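Local coordinates for macrolide 2'-phosphotransferase MphH (Brachybacterium faecium, PDB 5UXD), which probably transfers a phosphate group from a nucleotide to the 2'-hydroxyl of macrolide antibiotics such as azithromycin, thereby giving resistance to them, at residues Trp83-Ser86 with Ile91-Pro94; Val49-Arg54 with Ala63-Leu68; Leu33-Ala38 with Pro56-Arg61. All blocks are in the same frame, centred on the assembly; numbering follows the deposited sequence. Where two conformers were deposited one is given.

Contact 1: Trp83-Ser86 with Ile91-Pro94; sequences WRIS and IAYP
With CG of Trp-83 anti to its carbonyl carbon (chi1 -69°) and CG of Tyr-93 lodged between backbone N and carbonyl carbon (chi1 53°), the two side chains run alongside each other in the same direction. Tyr-93 is on strand 91-94 and Trp-83 just precedes strand 85-86; the two strands form a beta hairpin, which starts with a classic beta bulge in which Arg-84 and Ile-85 both face Ala-92. The evidence is in the backbone: Ala-92 O takes two weak bonds, from Arg-84 N at 3.0 Å and Ile-85 N at 3.3 Å, while Ala-92 N gives a firmer one to Ile-85 O at 2.9 Å.

The indole and phenol planes differ by 20° but are slid apart, so there is little overlap; contact is between CD1 of Trp-83 and CD1 of Tyr-93, 3.5 Å apart. Ile-91 instead sits squarely over the indole face, its CG2 3.7 Å from the centroid of the six-membered ring of Trp-83, a CH-pi contact. Tyr-93 binds GDP in another structure of this protein, though none is bound here; the indole thus lies against a residue of the nucleotide site.

On the other sheet face Ile-85 CD1 meets Ala-92 CB at 3.9 Å. Arg-84 makes its salt bridge with Asp-82 through NE, and Pro-94 CG lies over one face of the Arg-84 guanidinium, nearer the margin than the centre, 3.7 Å from its plane.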
ATOM      1  N   TRP A  83      -3.870  15.452   6.886  1.00 20.84           N
ATOM      2  CA  TRP A  83      -2.666  16.284   6.873  1.00 22.25           C
ATOM      3  C   TRP A  83      -3.044  17.720   7.206  1.00 27.22           C
ATOM      4  O   TRP A  83      -3.522  18.464   6.351  1.00 30.98           O
ATOM      5  CB  TRP A  83      -1.978  16.215   5.514  1.00 18.13           C
ATOM      6  CG  TRP A  83      -1.349  14.903   5.208  1.00 20.12           C
ATOM      7  CD1 TRP A  83      -1.453  13.747   5.931  1.00 17.16           C
ATOM      8  CD2 TRP A  83      -0.501  14.600   4.086  1.00 19.70           C
ATOM      9  NE1 TRP A  83      -0.729  12.752   5.323  1.00 20.62           N
ATOM     10  CE2 TRP A  83      -0.128  13.252   4.198  1.00 20.60           C
ATOM     11  CE3 TRP A  83      -0.015  15.348   3.006  1.00 21.39           C
ATOM     12  CZ2 TRP A  83       0.699  12.620   3.261  1.00 21.82           C
ATOM     13  CZ3 TRP A  83       0.815  14.728   2.084  1.00 18.85           C
ATOM     14  CH2 TRP A  83       1.166  13.378   2.220  1.00 19.25           C
ATOM     15  N   ARG A  84      -2.823  18.125   8.449  1.00 26.10           N
ATOM     16  CA  ARG A  84      -3.127  19.497   8.832  1.00 14.95           C
ATOM     17  C   ARG A  84      -1.985  20.455   8.537  1.00 15.78           C
ATOM     18  O   ARG A  84      -2.205  21.674   8.532  1.00 21.97           O
ATOM     19  CB  ARG A  84      -3.498  19.560  10.313  1.00 17.23           C
ATOM     20  CG  ARG A  84      -4.386  18.427  10.773  1.00 29.50           C
ATOM     21  CD  ARG A  84      -5.854  18.756  10.562  1.00 35.81           C
ATOM     22  NE  ARG A  84      -6.718  18.053  11.511  1.00 43.95           N
ATOM     23  CZ  ARG A  84      -6.835  18.366  12.798  1.00 55.30           C
ATOM     24  NH1 ARG A  84      -6.153  19.387  13.299  1.00 52.15           N
ATOM     25  NH2 ARG A  84      -7.640  17.664  13.587  1.00 49.15           N
ATOM     26  N   ILE A  85      -0.780  19.927   8.319  1.00 16.36           N
ATOM     27  CA  ILE A  85       0.387  20.678   7.863  1.00 20.32           C
ATOM     28  C   ILE A  85       0.986  19.886   6.704  1.00 21.33           C
ATOM     29  O   ILE A  85       1.217  18.677   6.834  1.00 16.59           O
ATOM     30  CB  ILE A  85       1.421  20.882   8.991  1.00 18.83           C
ATOM     31  CG1 ILE A  85       0.809  21.626  10.194  1.00 16.44           C
ATOM     32  CG2 ILE A  85       2.644  21.648   8.482  1.00 18.34           C
ATOM     33  CD1 ILE A  85       1.581  21.399  11.471  1.00 18.02           C
ATOM     34  N   SER A  86       1.201  20.552   5.565  1.00 17.25           N
ATOM     35  CA  SER A  86       1.830  19.920   4.396  1.00 16.19           C
ATOM     36  C   SER A  86       2.740  20.937   3.707  1.00 16.39           C
ATOM     37  O   SER A  86       2.271  21.773   2.921  1.00 22.85           O
ATOM     38  CB  SER A  86       0.792  19.366   3.429  1.00 20.69           C
ATOM     39  OG  SER A  86       1.435  18.640   2.397  1.00 28.14           O
ATOM     40  N   ILE A  91       5.311  17.476   7.140  1.00 14.79           N
ATOM     41  CA  ILE A  91       3.955  16.971   6.983  1.00 20.54           C
ATOM     42  C   ILE A  91       3.515  16.437   8.343  1.00 18.05           C
ATOM     43  O   ILE A  91       4.233  15.644   8.958  1.00 22.69           O
ATOM     44  CB  ILE A  91       3.894  15.878   5.896  1.00 16.90           C
ATOM     45  CG1 ILE A  91       4.233  16.484   4.524  1.00 16.55           C
ATOM     46  CG2 ILE A  91       2.536  15.129   5.916  1.00 18.69           C
ATOM     47  CD1 ILE A  91       4.646  15.447   3.446  1.00 17.99           C
ATOM     48  N   ALA A  92       2.357  16.885   8.831  1.00 16.54           N
ATOM     49  CA  ALA A  92       1.942  16.493  10.176  1.00 19.66           C
ATOM     50  C   ALA A  92       0.459  16.166  10.213  1.00 15.39           C
ATOM     51  O   ALA A  92      -0.351  16.865   9.601  1.00 18.24           O
ATOM     52  CB  ALA A  92       2.235  17.590  11.202  1.00 15.72           C
ATOM     53  N   TYR A  93       0.094  15.129  10.964  1.00 14.64           N
ATOM     54  CA  TYR A  93      -1.316  14.775  11.064  1.00 15.95           C
ATOM     55  C   TYR A  93      -1.580  14.080  12.391  1.00 17.00           C
ATOM     56  O   TYR A  93      -0.676  13.475  12.971  1.00 17.23           O
ATOM     57  CB  TYR A  93      -1.749  13.886   9.889  1.00 16.19           C
ATOM     58  CG  TYR A  93      -0.894  12.662   9.669  1.00 19.06           C
ATOM     59  CD1 TYR A  93       0.228  12.712   8.850  1.00 21.01           C
ATOM     60  CD2 TYR A  93      -1.216  11.450  10.274  1.00 15.58           C
ATOM     61  CE1 TYR A  93       1.008  11.592   8.646  1.00 28.54           C
ATOM     62  CE2 TYR A  93      -0.439  10.328  10.073  1.00 23.64           C
ATOM     63  CZ  TYR A  93       0.671  10.408   9.260  1.00 26.39           C
ATOM     64  OH  TYR A  93       1.447   9.295   9.053  1.00 34.12           O
ATOM     65  N   PRO A  94      -2.816  14.140  12.891  1.00 15.88           N
ATOM     66  CA  PRO A  94      -3.150  13.416  14.123  1.00 22.78           C
ATOM     67  C   PRO A  94      -2.940  11.916  13.973  1.00 24.96           C
ATOM     68  O   PRO A  94      -3.230  11.325  12.927  1.00 21.24           O
ATOM     69  CB  PRO A  94      -4.629  13.755  14.347  1.00 23.41           C
ATOM     70  CG  PRO A  94      -4.833  15.065  13.640  1.00 21.89           C
ATOM     71  CD  PRO A  94      -3.913  15.019  12.442  1.00 19.95           C
TER

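Contact 2: Val49-Arg54 with Ala63-Leu68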
ATOM      1  N   VAL A  49       1.677  12.690  14.430  1.00 18.03           N
ATOM      2  CA  VAL A  49       2.733  12.092  13.621  1.00 18.21           C
ATOM      3  C   VAL A  49       3.360  13.191  12.772  1.00 18.19           C
ATOM      4  O   VAL A  49       2.651  14.012  12.174  1.00 18.84           O
ATOM      5  CB  VAL A  49       2.183  10.963  12.725  1.00 22.84           C
ATOM      6  CG1 VAL A  49       3.308  10.315  11.911  1.00 23.35           C
ATOM      7  CG2 VAL A  49       1.450   9.924  13.568  1.00 19.84           C
ATOM      8  N   LEU A  50       4.688  13.206  12.718  1.00 19.35           N
ATOM      9  CA  LEU A  50       5.428  14.162  11.909  0.58 17.48           C
ATOM     10  C   LEU A  50       6.230  13.395  10.869  1.00 22.11           C
ATOM     11  O   LEU A  50       6.906  12.417  11.199  1.00 25.40           O
ATOM     12  CB  LEU A  50       6.347  15.027  12.778  0.58 18.82           C
ATOM     13  CG  LEU A  50       5.626  16.055  13.655  0.58 16.31           C
ATOM     14  CD1 LEU A  50       5.062  15.407  14.926  0.58 17.50           C
ATOM     15  CD2 LEU A  50       6.552  17.213  14.010  0.58 18.78           C
ATOM     16  N   ARG A  51       6.133  13.823   9.609  1.00 17.86           N
ATOM     17  CA  ARG A  51       6.913  13.240   8.521  1.00 12.85           C
ATOM     18  C   ARG A  51       7.852  14.310   7.989  1.00 21.95           C
ATOM     19  O   ARG A  51       7.396  15.375   7.560  1.00 23.21           O
ATOM     20  CB  ARG A  51       6.019  12.705   7.397  1.00 21.23           C
ATOM     21  CG  ARG A  51       4.991  11.694   7.855  1.00 26.33           C
ATOM     22  CD  ARG A  51       4.065  11.320   6.695  1.00 39.81           C
ATOM     23  NE  ARG A  51       4.738  10.499   5.693  1.00 30.32           N
ATOM     24  CZ  ARG A  51       4.429  10.494   4.397  1.00 32.91           C
ATOM     25  NH1 ARG A  51       3.471  11.282   3.933  1.00 31.25           N
ATOM     26  NH2 ARG A  51       5.089   9.704   3.562  1.00 43.58           N
ATOM     27  N   LEU A  52       9.158  14.036   8.034  1.00 18.81           N
ATOM     28  CA  LEU A  52      10.152  15.014   7.602  1.00 19.13           C
ATOM     29  C   LEU A  52      10.785  14.576   6.289  1.00 20.33           C
ATOM     30  O   LEU A  52      11.542  13.593   6.274  1.00 19.30           O
ATOM     31  CB  LEU A  52      11.225  15.195   8.676  1.00 20.93           C
ATOM     32  CG  LEU A  52      10.825  16.065   9.874  1.00 27.69           C
ATOM     33  CD1 LEU A  52       9.841  15.355  10.798  1.00 22.08           C
ATOM     34  CD2 LEU A  52      12.073  16.456  10.627  1.00 26.00           C
ATOM     35  N   PRO A  53      10.525  15.267   5.175  1.00 22.24           N
ATOM     36  CA  PRO A  53      11.077  14.827   3.882  1.00 19.36           C
ATOM     37  C   PRO A  53      12.597  14.919   3.865  1.00 20.57           C
ATOM     38  O   PRO A  53      13.174  15.968   4.164  1.00 23.55           O
ATOM     39  CB  PRO A  53      10.436  15.789   2.870  1.00 18.70           C
ATOM     40  CG  PRO A  53       9.205  16.341   3.591  1.00 15.66           C
ATOM     41  CD  PRO A  53       9.614  16.414   5.039  1.00 15.67           C
ATOM     42  N   ARG A  54      13.247  13.798   3.525  1.00 18.53           N
ATOM     43  CA  ARG A  54      14.706  13.739   3.553  1.00 19.85           C
ATOM     44  C   ARG A  54      15.354  14.494   2.395  1.00 21.67           C
ATOM     45  O   ARG A  54      16.478  14.993   2.542  1.00 25.48           O
ATOM     46  CB  ARG A  54      15.176  12.286   3.534  1.00 20.42           C
ATOM     47  CG  ARG A  54      14.857  11.505   4.797  1.00 24.41           C
ATOM     48  CD  ARG A  54      15.602  10.162   4.792  1.00 28.58           C
ATOM     49  NE  ARG A  54      15.224   9.304   5.916  1.00 30.97           N
ATOM     50  CZ  ARG A  54      15.760   9.389   7.130  1.00 38.39           C
ATOM     51  NH1 ARG A  54      16.692  10.300   7.381  1.00 40.60           N
ATOM     52  NH2 ARG A  54      15.364   8.569   8.097  1.00 33.49           N
ATOM     53  N   ALA A  63       2.917  15.212  -2.671  1.00 18.64           N
ATOM     54  CA  ALA A  63       1.858  16.120  -3.092  1.00 17.38           C
ATOM     55  C   ALA A  63       0.677  15.352  -3.675  1.00 16.76           C
ATOM     56  O   ALA A  63      -0.482  15.689  -3.405  1.00 14.68           O
ATOM     57  CB  ALA A  63       2.396  17.137  -4.097  1.00 22.66           C
ATOM     58  N   VAL A  64       0.951  14.319  -4.476  1.00 17.58           N
ATOM     59  CA  VAL A  64      -0.121  13.483  -5.018  1.00 16.05           C
ATOM     60  C   VAL A  64      -0.879  12.814  -3.886  1.00 15.70           C
ATOM     61  O   VAL A  64      -2.117  12.804  -3.858  1.00 20.12           O
ATOM     62  CB  VAL A  64       0.446  12.432  -5.990  1.00 22.51           C
ATOM     63  CG1 VAL A  64      -0.651  11.438  -6.405  1.00 22.22           C
ATOM     64  CG2 VAL A  64       1.041  13.091  -7.216  1.00 17.82           C
ATOM     65  N   GLU A  65      -0.131  12.228  -2.945  1.00 16.59           N
ATOM     66  CA  GLU A  65      -0.731  11.548  -1.805  1.00 18.49           C
ATOM     67  C   GLU A  65      -1.590  12.504  -0.991  1.00 20.46           C
ATOM     68  O   GLU A  65      -2.680  12.138  -0.535  1.00 16.69           O
ATOM     69  CB  GLU A  65       0.369  10.931  -0.940  1.00 18.14           C
ATOM     70  CG  GLU A  65      -0.129  10.303   0.353  1.00 25.93           C
ATOM     71  CD  GLU A  65       0.993   9.740   1.194  1.00 29.36           C
ATOM     72  OE1 GLU A  65       2.146  10.210   1.050  1.00 33.81           O
ATOM     73  OE2 GLU A  65       0.723   8.831   2.004  1.00 38.22           O
ATOM     74  N   GLY A  66      -1.129  13.743  -0.818  1.00 19.66           N
ATOM     75  CA  GLY A  66      -1.925  14.714  -0.089  1.00 20.09           C
ATOM     76  C   GLY A  66      -3.230  15.030  -0.788  1.00 19.72           C
ATOM     77  O   GLY A  66      -4.278  15.137  -0.147  1.00 17.94           O
ATOM     78  N   ARG A  67      -3.186  15.189  -2.111  1.00 21.17           N
ATOM     79  CA  ARG A  67      -4.415  15.450  -2.850  1.00 23.14           C
ATOM     80  C   ARG A  67      -5.352  14.256  -2.775  1.00 20.15           C
ATOM     81  O   ARG A  67      -6.568  14.418  -2.638  1.00 18.79           O
ATOM     82  CB  ARG A  67      -4.097  15.800  -4.306  1.00 21.08           C
ATOM     83  CG  ARG A  67      -3.485  17.192  -4.494  1.00 17.98           C
ATOM     84  CD  ARG A  67      -3.407  17.598  -5.976  1.00 17.75           C
ATOM     85  NE  ARG A  67      -2.406  16.825  -6.715  1.00 20.20           N
ATOM     86  CZ  ARG A  67      -1.124  17.157  -6.843  1.00 17.80           C
ATOM     87  NH1 ARG A  67      -0.646  18.246  -6.260  1.00 20.83           N
ATOM     88  NH2 ARG A  67      -0.307  16.381  -7.542  1.00 20.47           N
ATOM     89  N   LEU A  68      -4.799  13.046  -2.852  1.00 19.59           N
ATOM     90  CA  LEU A  68      -5.624  11.849  -2.752  1.00 20.75           C
ATOM     91  C   LEU A  68      -6.301  11.759  -1.387  1.00 20.23           C
ATOM     92  O   LEU A  68      -7.511  11.520  -1.297  1.00 21.97           O
ATOM     93  CB  LEU A  68      -4.771  10.619  -3.023  1.00 20.77           C
ATOM     94  CG  LEU A  68      -5.556   9.330  -2.892  1.00 22.65           C
ATOM     95  CD1 LEU A  68      -6.551   9.237  -4.026  1.00 23.26           C
ATOM     96  CD2 LEU A  68      -4.583   8.203  -2.918  1.00 25.23           C
TER
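Arg-51 on strand 47-53 and Glu-65 on helix 59-72 form the salt bridge that joins strand to helix here. The pair probably corresponds to the lysine-glutamate pair of the kinase fold, which this family shares, with arginine in place of lysine; the equivalence is inferred from topology. The backbones stay far apart, CA of Arg-51 and CA of Gly-66 being 12.4 Å from each other, so the two long side chains span the interval.

The close part of the contact is this single pair, which accounts for the small buried surface of 60 Å². Arg-51 is bent at chi3 (71°), turning its guanidinium across the approach of Glu-65, whose chain is stretched out from CG onward. NH1 of Arg-51 reaches OE1 of Glu-65 at 3.3 Å, a weak bond with an N-H...O angle of 150°. The carboxylate oxygen arrives at the guanidinium edge, near its plane, yet the two planar groups are turned 75° apart. Trp-83 touches both partners, and Phe-35 makes a cation-pi contact with Arg-51, so aromatic side chains border the bridge.

The two ends of the bridge differ in their surroundings. Glu-65 is buried on the helix side, where it also touches Thr-218, whereas Arg-51, another of the GDP-binding residues, is partly exposed to solvent. With its planes so far from coplanar, the pair is a single-bond bridge: the second carboxylate oxygen, Glu-65 OE2, stays 4.2 Å from Arg-51 NH1.

Contact 3: Leu33-Ala38 with Pro56-Arg61; sequences LDFRVA and PDVLER
Val-58 presents one methyl to Asp-34 and the other to Phe-35. Here the end of the turn between strands 26-29 and 35-42, which by topology probably corresponds to the nucleotide-positioning loop of the kinase fold, and the start of strand 35-42 meet residues 56-61, which reach into helix 59-72. The first shell is van der Waals contact: CG1 of Val-58 lies 3.6 Å from CB of Asp-34 and as close to its carboxylate carbon, CG. CG2 of Val-58 lies 3.9 Å from CZ of Phe-35, approaching the ring obliquely.

The valine torsion divides the work, with CG1 anti to the carbonyl carbon (chi1 -53°) and CG2 between it and the backbone N. No hydrogen bond crosses the contact, and the 150 Å² buried rests largely on these three residues.

Farther out, Pro-53 touches both Phe-35 and Val-58. Arg-55 holds the acidic side chains, forming salt bridges with Asp-34 OD1 and Asp-57 OD2 and a hydrogen bond with Leu-33 O. It would be expected to offset repulsion between OD1 of Asp-34 and OD1 of Asp-57, 5.3 Å apart. Within 56-61, Leu-59 N bonds to Pro-56 O at 3.1 Å.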
ATOM      1  N   LEU A  33      13.604   5.468   4.241  1.00 28.99           N
ATOM      2  CA  LEU A  33      14.541   5.929   3.224  1.00 32.24           C
ATOM      3  C   LEU A  33      14.156   7.287   2.648  1.00 26.29           C
ATOM      4  O   LEU A  33      15.027   8.003   2.139  1.00 31.77           O
ATOM      5  CB  LEU A  33      14.636   4.906   2.088  1.00 35.32           C
ATOM      6  CG  LEU A  33      15.221   3.534   2.426  1.00 49.05           C
ATOM      7  CD1 LEU A  33      15.080   2.614   1.224  1.00 37.90           C
ATOM      8  CD2 LEU A  33      16.678   3.655   2.855  1.00 40.96           C
ATOM      9  N   ASP A  34      12.874   7.657   2.710  1.00 22.88           N
ATOM     10  CA  ASP A  34      12.418   8.927   2.156  1.00 24.25           C
ATOM     11  C   ASP A  34      12.002   9.955   3.199  1.00 27.44           C
ATOM     12  O   ASP A  34      12.045  11.156   2.906  1.00 20.36           O
ATOM     13  CB  ASP A  34      11.248   8.695   1.194  1.00 24.88           C
ATOM     14  CG  ASP A  34      11.693   8.049  -0.104  1.00 37.90           C
ATOM     15  OD1 ASP A  34      12.918   7.931  -0.309  1.00 38.12           O
ATOM     16  OD2 ASP A  34      10.823   7.668  -0.914  1.00 34.35           O
ATOM     17  N   PHE A  35      11.600   9.526   4.392  1.00 20.49           N
ATOM     18  CA  PHE A  35      11.163  10.451   5.424  1.00 19.98           C
ATOM     19  C   PHE A  35      11.744  10.037   6.767  1.00 24.96           C
ATOM     20  O   PHE A  35      11.932   8.851   7.049  1.00 28.23           O
ATOM     21  CB  PHE A  35       9.639  10.503   5.568  1.00 17.76           C
ATOM     22  CG  PHE A  35       8.913  10.936   4.331  1.00 28.79           C
ATOM     23  CD1 PHE A  35       8.655  10.035   3.317  1.00 26.98           C
ATOM     24  CD2 PHE A  35       8.461  12.234   4.203  1.00 25.21           C
ATOM     25  CE1 PHE A  35       7.976  10.432   2.185  1.00 20.63           C
ATOM     26  CE2 PHE A  35       7.784  12.637   3.075  1.00 24.65           C
ATOM     27  CZ  PHE A  35       7.542  11.734   2.067  1.00 24.66           C
ATOM     28  N   ARG A  36      12.027  11.033   7.587  1.00 22.53           N
ATOM     29  CA  ARG A  36      12.207  10.830   9.017  1.00 22.45           C
ATOM     30  C   ARG A  36      10.845  11.033   9.669  1.00 22.68           C
ATOM     31  O   ARG A  36      10.103  11.931   9.279  1.00 21.83           O
ATOM     32  CB  ARG A  36      13.231  11.817   9.566  1.00 24.49           C
ATOM     33  CG  ARG A  36      13.820  11.455  10.907  1.00 27.55           C
ATOM     34  CD  ARG A  36      14.756  12.544  11.370  1.00 27.45           C
ATOM     35  NE  ARG A  36      15.171  12.331  12.747  1.00 32.65           N
ATOM     36  CZ  ARG A  36      15.702  13.273  13.517  1.00 33.74           C
ATOM     37  NH1 ARG A  36      15.885  14.497  13.034  1.00 27.63           N
ATOM     38  NH2 ARG A  36      16.046  12.988  14.765  1.00 28.35           N
ATOM     39  N   VAL A  37      10.493  10.174  10.622  1.00 18.34           N
ATOM     40  CA  VAL A  37       9.170  10.206  11.238  1.00 20.71           C
ATOM     41  C   VAL A  37       9.317  10.452  12.734  1.00 22.93           C
ATOM     42  O   VAL A  37      10.151   9.819  13.390  1.00 26.53           O
ATOM     43  CB  VAL A  37       8.392   8.905  10.979  1.00 25.64           C
ATOM     44  CG1 VAL A  37       7.061   8.926  11.723  1.00 26.45           C
ATOM     45  CG2 VAL A  37       8.180   8.695   9.471  1.00 22.38           C
ATOM     46  N   ALA A  38       8.508  11.366  13.269  1.00 19.90           N
ATOM     47  CA  ALA A  38       8.464  11.613  14.704  1.00 19.04           C
ATOM     48  C   ALA A  38       7.029  11.540  15.215  1.00 24.71           C
ATOM     49  O   ALA A  38       6.075  11.866  14.501  1.00 23.23           O
ATOM     50  CB  ALA A  38       9.077  12.979  15.070  1.00 17.70           C
ATOM     51  N   PRO A  56      14.336  16.880  -1.491  1.00 16.41           N
ATOM     52  CA  PRO A  56      13.262  17.472  -2.309  1.00 16.81           C
ATOM     53  C   PRO A  56      12.611  16.490  -3.286  1.00 20.46           C
ATOM     54  O   PRO A  56      11.445  16.681  -3.666  1.00 20.96           O
ATOM     55  CB  PRO A  56      13.987  18.610  -3.049  1.00 16.22           C
ATOM     56  CG  PRO A  56      15.136  18.968  -2.141  1.00 27.56           C
ATOM     57  CD  PRO A  56      15.588  17.657  -1.566  1.00 23.57           C
ATOM     58  N   ASP A  57      13.306  15.431  -3.690  1.00 18.24           N
ATOM     59  CA  ASP A  57      12.729  14.555  -4.707  1.00 16.63           C
ATOM     60  C   ASP A  57      11.597  13.671  -4.181  1.00 21.71           C
ATOM     61  O   ASP A  57      10.981  12.949  -4.977  1.00 21.73           O
ATOM     62  CB  ASP A  57      13.820  13.688  -5.353  1.00 27.87           C
ATOM     63  CG  ASP A  57      14.515  12.755  -4.360  1.00 22.38           C
ATOM     64  OD1 ASP A  57      13.835  12.004  -3.629  1.00 27.88           O
ATOM     65  OD2 ASP A  57      15.758  12.747  -4.339  1.00 36.14           O
ATOM     66  N   VAL A  58      11.293  13.704  -2.882  1.00 22.81           N
ATOM     67  CA  VAL A  58      10.146  12.949  -2.377  1.00 20.35           C
ATOM     68  C   VAL A  58       8.876  13.783  -2.347  1.00 15.70           C
ATOM     69  O   VAL A  58       7.797  13.243  -2.043  1.00 21.13           O
ATOM     70  CB  VAL A  58      10.407  12.380  -0.962  1.00 22.43           C
ATOM     71  CG1 VAL A  58      11.713  11.585  -0.945  1.00 21.63           C
ATOM     72  CG2 VAL A  58      10.401  13.487   0.097  1.00 21.13           C
ATOM     73  N   LEU A  59       8.963  15.073  -2.692  1.00 15.14           N
ATOM     74  CA  LEU A  59       7.827  15.964  -2.491  1.00 15.13           C
ATOM     75  C   LEU A  59       6.749  15.777  -3.556  1.00 16.57           C
ATOM     76  O   LEU A  59       5.568  16.033  -3.284  1.00 16.83           O
ATOM     77  CB  LEU A  59       8.311  17.417  -2.471  1.00 15.74           C
ATOM     78  CG  LEU A  59       9.151  17.726  -1.228  1.00 20.87           C
ATOM     79  CD1 LEU A  59       9.750  19.116  -1.326  1.00 22.62           C
ATOM     80  CD2 LEU A  59       8.321  17.571   0.052  1.00 22.66           C
ATOM     81  N   GLU A  60       7.117  15.309  -4.750  1.00 18.32           N
ATOM     82  CA  GLU A  60       6.124  15.043  -5.787  1.00 18.42           C
ATOM     83  C   GLU A  60       5.180  13.930  -5.352  1.00 16.65           C
ATOM     84  O   GLU A  60       3.952  14.076  -5.438  1.00 18.97           O
ATOM     85  CB  GLU A  60       6.820  14.688  -7.099  1.00 19.10           C
ATOM     86  CG  GLU A  60       5.907  14.720  -8.316  1.00 20.14           C
ATOM     87  CD  GLU A  60       6.602  14.231  -9.576  1.00 27.35           C
ATOM     88  OE1 GLU A  60       5.896  13.857 -10.538  1.00 31.07           O
ATOM     89  OE2 GLU A  60       7.851  14.204  -9.609  1.00 25.00           O
ATOM     90  N   ARG A  61       5.732  12.819  -4.845  1.00 17.65           N
ATOM     91  CA  ARG A  61       4.877  11.719  -4.396  1.00 25.38           C
ATOM     92  C   ARG A  61       4.023  12.143  -3.211  1.00 19.06           C
ATOM     93  O   ARG A  61       2.861  11.733  -3.089  1.00 18.46           O
ATOM     94  CB  ARG A  61       5.717  10.501  -4.007  1.00 31.37           C
ATOM     95  CG  ARG A  61       6.641   9.965  -5.060  1.00 47.21           C
ATOM     96  CD  ARG A  61       6.680   8.449  -5.088  1.00 54.52           C
ATOM     97  NE  ARG A  61       7.042   7.975  -6.416  1.00 72.94           N
ATOM     98  CZ  ARG A  61       6.187   7.505  -7.307  1.00 70.38           C
ATOM     99  NH1 ARG A  61       4.888   7.425  -7.020  1.00 58.59           N
ATOM    100  NH2 ARG A  61       6.612   7.103  -8.486  1.00 58.49           N
TER

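How the contacts relate
Contacts 2 and 3 share helix 59-72, and all three reach one antiparallel sheet, where strand 47-53 lies between 35-42 and 91-94. The centres of contacts 2 and 3 are about 7 Å apart, and those of contacts 1 and 3 about 14 Å. Arg-51 is the meeting point: its NH1 is 3.2 Å from Trp-83 CZ2 of contact 1, and its NH2 is 3.3 Å from Phe-35 CE1 of contact 3. The Glu-65 side chain is about 6 Å from that of Asp-216, which binds magnesium in another structure of this protein. The Asp-34 side chain is about 8 Å from a bound azithromycin. For the Arg-51 side chain, the distance to a bound azithromycin is about 13 Å.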